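Local coordinates for conserved hypothetical protein (Streptococcus pneumoniae, PDB 4QDY) that is of unknown function but carries two YbbR-like domains built mainly of beta strands, at residues V153-T156 / S157-I160; P112-D115 / P116-D120. All coordinates share one frame; numbering follows the deposited sequence.

Interaction 1 of 2, residues V153-T156 / S157-I160; sequences VLPT and SERI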
loop_
_atom_site.group_PDB
_atom_site.type_symbol
_atom_site.label_atom_id
_atom_site.label_comp_id
_atom_site.label_asym_id
_atom_site.label_seq_id
_atom_site.Cartn_x
_atom_site.Cartn_y
_atom_site.Cartn_z
ATOM N N VAL A 153 -18.548 5.652 -4.279
ATOM C CA VAL A 153 -18.979 4.286 -4.575
ATOM C C VAL A 153 -19.585 3.632 -3.303
ATOM O O VAL A 153 -18.996 3.680 -2.221
ATOM C CB VAL A 153 -17.803 3.438 -5.166
ATOM C CG1 VAL A 153 -16.545 3.475 -4.297
ATOM C CG2 VAL A 153 -18.223 2.004 -5.482
ATOM N N LEU A 154 -20.782 3.034 -3.468
ATOM C CA LEU A 154 -21.517 2.306 -2.433
ATOM C C LEU A 154 -20.777 1.000 -2.097
ATOM O O LEU A 154 -20.428 0.270 -3.033
ATOM C CB LEU A 154 -22.961 2.025 -2.922
ATOM C CG LEU A 154 -23.882 1.147 -2.051
ATOM C CD1 LEU A 154 -24.273 1.838 -0.760
ATOM C CD2 LEU A 154 -25.144 0.791 -2.796
ATOM N N PRO A 155 -20.518 0.679 -0.799
ATOM C CA PRO A 155 -19.812 -0.576 -0.477
ATOM C C PRO A 155 -20.545 -1.800 -1.031
ATOM O O PRO A 155 -21.776 -1.846 -1.011
ATOM C CB PRO A 155 -19.789 -0.586 1.056
ATOM C CG PRO A 155 -19.910 0.840 1.444
ATOM C CD PRO A 155 -20.838 1.431 0.431
ATOM N N THR A 156 -19.770 -2.770 -1.558
ATOM C CA THR A 156 -20.230 -4.009 -2.204
ATOM C C THR A 156 -21.229 -4.778 -1.304
ATOM O O THR A 156 -22.206 -5.326 -1.818
ATOM C CB THR A 156 -19.013 -4.889 -2.542
ATOM O OG1 THR A 156 -18.037 -4.102 -3.227
ATOM C CG2 THR A 156 -19.371 -6.104 -3.390
ATOM N N SER A 157 -20.994 -4.785 0.023
ATOM C CA SER A 157 -21.817 -5.458 1.031
ATOM C C SER A 157 -23.203 -4.803 1.213
ATOM O O SER A 157 -24.125 -5.472 1.690
ATOM C CB SER A 157 -21.095 -5.455 2.375
ATOM O OG SER A 157 -20.817 -4.136 2.820
ATOM N N GLU A 158 -23.343 -3.507 0.868
ATOM C CA GLU A 158 -24.591 -2.755 1.037
ATOM C C GLU A 158 -25.568 -2.991 -0.122
ATOM O O GLU A 158 -25.143 -3.197 -1.262
ATOM C CB GLU A 158 -24.307 -1.248 1.160
ATOM C CG GLU A 158 -23.443 -0.832 2.345
ATOM C CD GLU A 158 -24.002 -1.016 3.745
ATOM O OE1 GLU A 158 -25.238 -1.159 3.896
ATOM O OE2 GLU A 158 -23.200 -0.948 4.704
ATOM N N ARG A 159 -26.881 -2.937 0.181
ATOM C CA ARG A 159 -27.984 -3.122 -0.770
ATOM C C ARG A 159 -29.016 -1.996 -0.658
ATOM O O ARG A 159 -29.297 -1.532 0.451
ATOM C CB ARG A 159 -28.684 -4.480 -0.541
ATOM C CG ARG A 159 -27.848 -5.736 -0.813
ATOM C CD ARG A 159 -27.564 -5.970 -2.288
ATOM N NE ARG A 159 -26.820 -7.210 -2.516
ATOM C CZ ARG A 159 -25.493 -7.296 -2.559
ATOM N NH1 ARG A 159 -24.745 -6.214 -2.387
ATOM N NH2 ARG A 159 -24.905 -8.465 -2.773
ATOM N N ILE A 160 -29.596 -1.578 -1.799
ATOM C CA ILE A 160 -30.631 -0.540 -1.841
ATOM C C ILE A 160 -31.994 -1.253 -1.911
ATOM O O ILE A 160 -32.386 -1.757 -2.967
ATOM C CB ILE A 160 -30.416 0.485 -3.007
ATOM C CG1 ILE A 160 -28.996 1.134 -3.003
ATOM C CG2 ILE A 160 -31.534 1.546 -3.062
ATOM C CD1 ILE A 160 -28.589 2.021 -1.769
#
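Glu158 bends back over Leu154 and Pro155 in a worked example of how a type I beta turn, Pro155 to Glu158, recruits side chains on both of its arms. Glu158 CB lies 3.6 Å from Leu154 CD1, where the two side chains meet at about a right angle, and 3.4 Å from Pro155 O. One bond further out, Glu158 CG passes the pyrrolidine ring, 3.9 Å from Pro155 CB and equally near CD. There the chain bends at chi2 (-66°), which carries the carboxylate away from the 153-156 arm; the side chain also touches Tyr164 of strand 164-173. The other methyl of Leu154, CD2, reaches past the turn to Ile160 CD1 at 3.8 Å, so the leucine fork bridges two residues of the returning arm; Tyr164 and Met191 cover it further. The backbone of the turn is closed by Glu158 N to Pro155 O, 3.0 Å.

Along the returning arm, Arg159 folds back, bent at chi2 and also touching Gln118, until NH1 donates to Thr156 O at 2.7 Å, in the guanidinium plane and nearly along the C=O axis. The same NH1 donates to Glu158 O at 3.2 Å, here from above the carbonyl plane. Thr156 OG1 is hydrogen-bonded to Thr72 N of the second subunit. Apolar contacts thus join the arms at Leu154, while one guanidinium nitrogen, NH1, spans two carbonyls and probably stiffens the turn.

Interaction 2 of 2, residues P112-D115 / P116-D120; sequences PEID and PSQID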
loop_
_atom_site.group_PDB
_atom_site.type_symbol
_atom_site.label_atom_id
_atom_site.label_comp_id
_atom_site.label_asym_id
_atom_site.label_seq_id
_atom_site.Cartn_x
_atom_site.Cartn_y
_atom_site.Cartn_z
ATOM N N PRO A 112 -21.652 9.991 -7.510
ATOM C CA PRO A 112 -22.014 8.773 -6.768
ATOM C C PRO A 112 -22.111 7.570 -7.712
ATOM O O PRO A 112 -22.570 7.722 -8.845
ATOM C CB PRO A 112 -23.372 9.118 -6.139
ATOM C CG PRO A 112 -23.684 10.544 -6.553
ATOM C CD PRO A 112 -22.835 10.842 -7.740
ATOM N N GLU A 113 -21.655 6.389 -7.256
ATOM C CA GLU A 113 -21.663 5.151 -8.043
ATOM C C GLU A 113 -22.361 4.018 -7.293
ATOM O O GLU A 113 -22.006 3.719 -6.150
ATOM C CB GLU A 113 -20.230 4.717 -8.412
ATOM C CG GLU A 113 -19.516 5.626 -9.405
ATOM C CD GLU A 113 -20.039 5.656 -10.831
ATOM O OE1 GLU A 113 -20.651 4.656 -11.273
ATOM O OE2 GLU A 113 -19.763 6.655 -11.533
ATOM N N ILE A 114 -23.373 3.404 -7.937
ATOM C CA ILE A 114 -24.154 2.276 -7.413
ATOM C C ILE A 114 -24.300 1.239 -8.539
ATOM O O ILE A 114 -24.747 1.580 -9.635
ATOM C CB ILE A 114 -25.542 2.707 -6.826
ATOM C CG1 ILE A 114 -25.389 3.741 -5.672
ATOM C CG2 ILE A 114 -26.347 1.476 -6.356
ATOM C CD1 ILE A 114 -26.700 4.379 -5.129
ATOM N N ASP A 115 -23.912 -0.017 -8.262
ATOM C CA ASP A 115 -24.004 -1.135 -9.201
ATOM C C ASP A 115 -25.458 -1.649 -9.256
ATOM O O ASP A 115 -26.033 -1.892 -8.193
ATOM C CB ASP A 115 -23.025 -2.256 -8.778
ATOM C CG ASP A 115 -22.964 -3.502 -9.654
ATOM O OD1 ASP A 115 -23.225 -3.390 -10.871
ATOM O OD2 ASP A 115 -22.538 -4.561 -9.147
ATOM N N PRO A 116 -26.065 -1.849 -10.460
ATOM C CA PRO A 116 -27.466 -2.325 -10.529
ATOM C C PRO A 116 -27.752 -3.614 -9.731
ATOM O O PRO A 116 -28.917 -3.851 -9.411
ATOM C CB PRO A 116 -27.676 -2.606 -12.024
ATOM C CG PRO A 116 -26.316 -2.527 -12.653
ATOM C CD PRO A 116 -25.548 -1.573 -11.815
ATOM N N SER A 117 -26.719 -4.423 -9.393
ATOM C CA SER A 117 -26.887 -5.651 -8.603
ATOM C C SER A 117 -27.289 -5.326 -7.158
ATOM O O SER A 117 -28.003 -6.108 -6.528
ATOM C CB SER A 117 -25.608 -6.485 -8.609
ATOM O OG SER A 117 -24.538 -5.828 -7.952
ATOM N N GLN A 118 -26.825 -4.170 -6.649
ATOM C CA GLN A 118 -27.095 -3.672 -5.299
ATOM C C GLN A 118 -28.527 -3.121 -5.187
ATOM O O GLN A 118 -29.086 -3.117 -4.089
ATOM C CB GLN A 118 -26.076 -2.585 -4.918
ATOM C CG GLN A 118 -24.636 -3.095 -4.845
ATOM C CD GLN A 118 -23.627 -1.996 -4.626
ATOM O OE1 GLN A 118 -23.519 -1.043 -5.405
ATOM N NE2 GLN A 118 -22.794 -2.161 -3.614
ATOM N N ILE A 119 -29.115 -2.668 -6.314
ATOM C CA ILE A 119 -30.480 -2.127 -6.380
ATOM C C ILE A 119 -31.474 -3.296 -6.437
ATOM O O ILE A 119 -31.302 -4.202 -7.259
ATOM C CB ILE A 119 -30.661 -1.160 -7.594
ATOM C CG1 ILE A 119 -29.502 -0.138 -7.702
ATOM C CG2 ILE A 119 -32.038 -0.466 -7.554
ATOM C CD1 ILE A 119 -29.414 0.646 -9.028
ATOM N N ASP A 120 -32.509 -3.274 -5.573
ATOM C CA ASP A 120 -33.543 -4.312 -5.534
ATOM C C ASP A 120 -34.439 -4.201 -6.773
ATOM O O ASP A 120 -34.625 -3.101 -7.301
ATOM C CB ASP A 120 -34.376 -4.208 -4.239
ATOM C CG ASP A 120 -35.376 -5.332 -3.998
ATOM O OD1 ASP A 120 -35.164 -6.447 -4.532
ATOM O OD2 ASP A 120 -36.325 -5.123 -3.213
#
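Asp115 and Gln118 hold each other through two hydrogen bonds running in opposite directions. In the backbone, Gln118 N donates to Asp115 O at 2.9 Å, which with the helical angles of Pro116 and Ser117 makes a type I beta turn; a weak bond from Ile119 N to Pro116 O continues it. In return the amide oxygen of Gln118 takes the N-H of Asp115: OE1 to N is 3.1 Å, with the donor in the carbonyl plane and an N-H...O angle of 155°. A third bond joins side chains alone, Ser117 OG giving its proton to Asp115 OD2 at 2.7 Å from well above the carboxylate plane. With CG anti to the backbone N (chi1 -179°), the carboxylate also lies beside the proline ring, OD1 facing Pro116 CD.

The apolar part is smaller. Ile114 CG2 meets Ile119 CG1 at 3.8 Å, the two side chains crossing at roughly a right angle; Ile114 CG2 also borders Gln118 OE1. Ile114 packs onward against Leu154 and Met191, and Ile119 against Ile125.

The return bond from Asp115 N to the Gln118 side chain resembles half of a capping box, but at a turn of helical backbone angles without a regular helix, where strand 87-113 runs out.

From the N terminus, strand 87-113 ends in interaction 2, whose turn sends the chain toward strand 124-130. Interaction 1 comes later, in the loop between strands 149-153 and 164-173. The two local loops thus close in series, neither enclosing nor crossing the other, with centres about 7 Å apart. They meet because strands 87-113 and 149-153 run parallel and both leave the sheet at the same end. Backbone pairing between the strands (Glu113 with Leu154) resumes at the far ends of the turns, where Ile160 probably bonds to Gln118 and Asp120. A weak bond from Gln118 NE2 to Leu154 O adds to this, joining the two exits within one YbbR-like region.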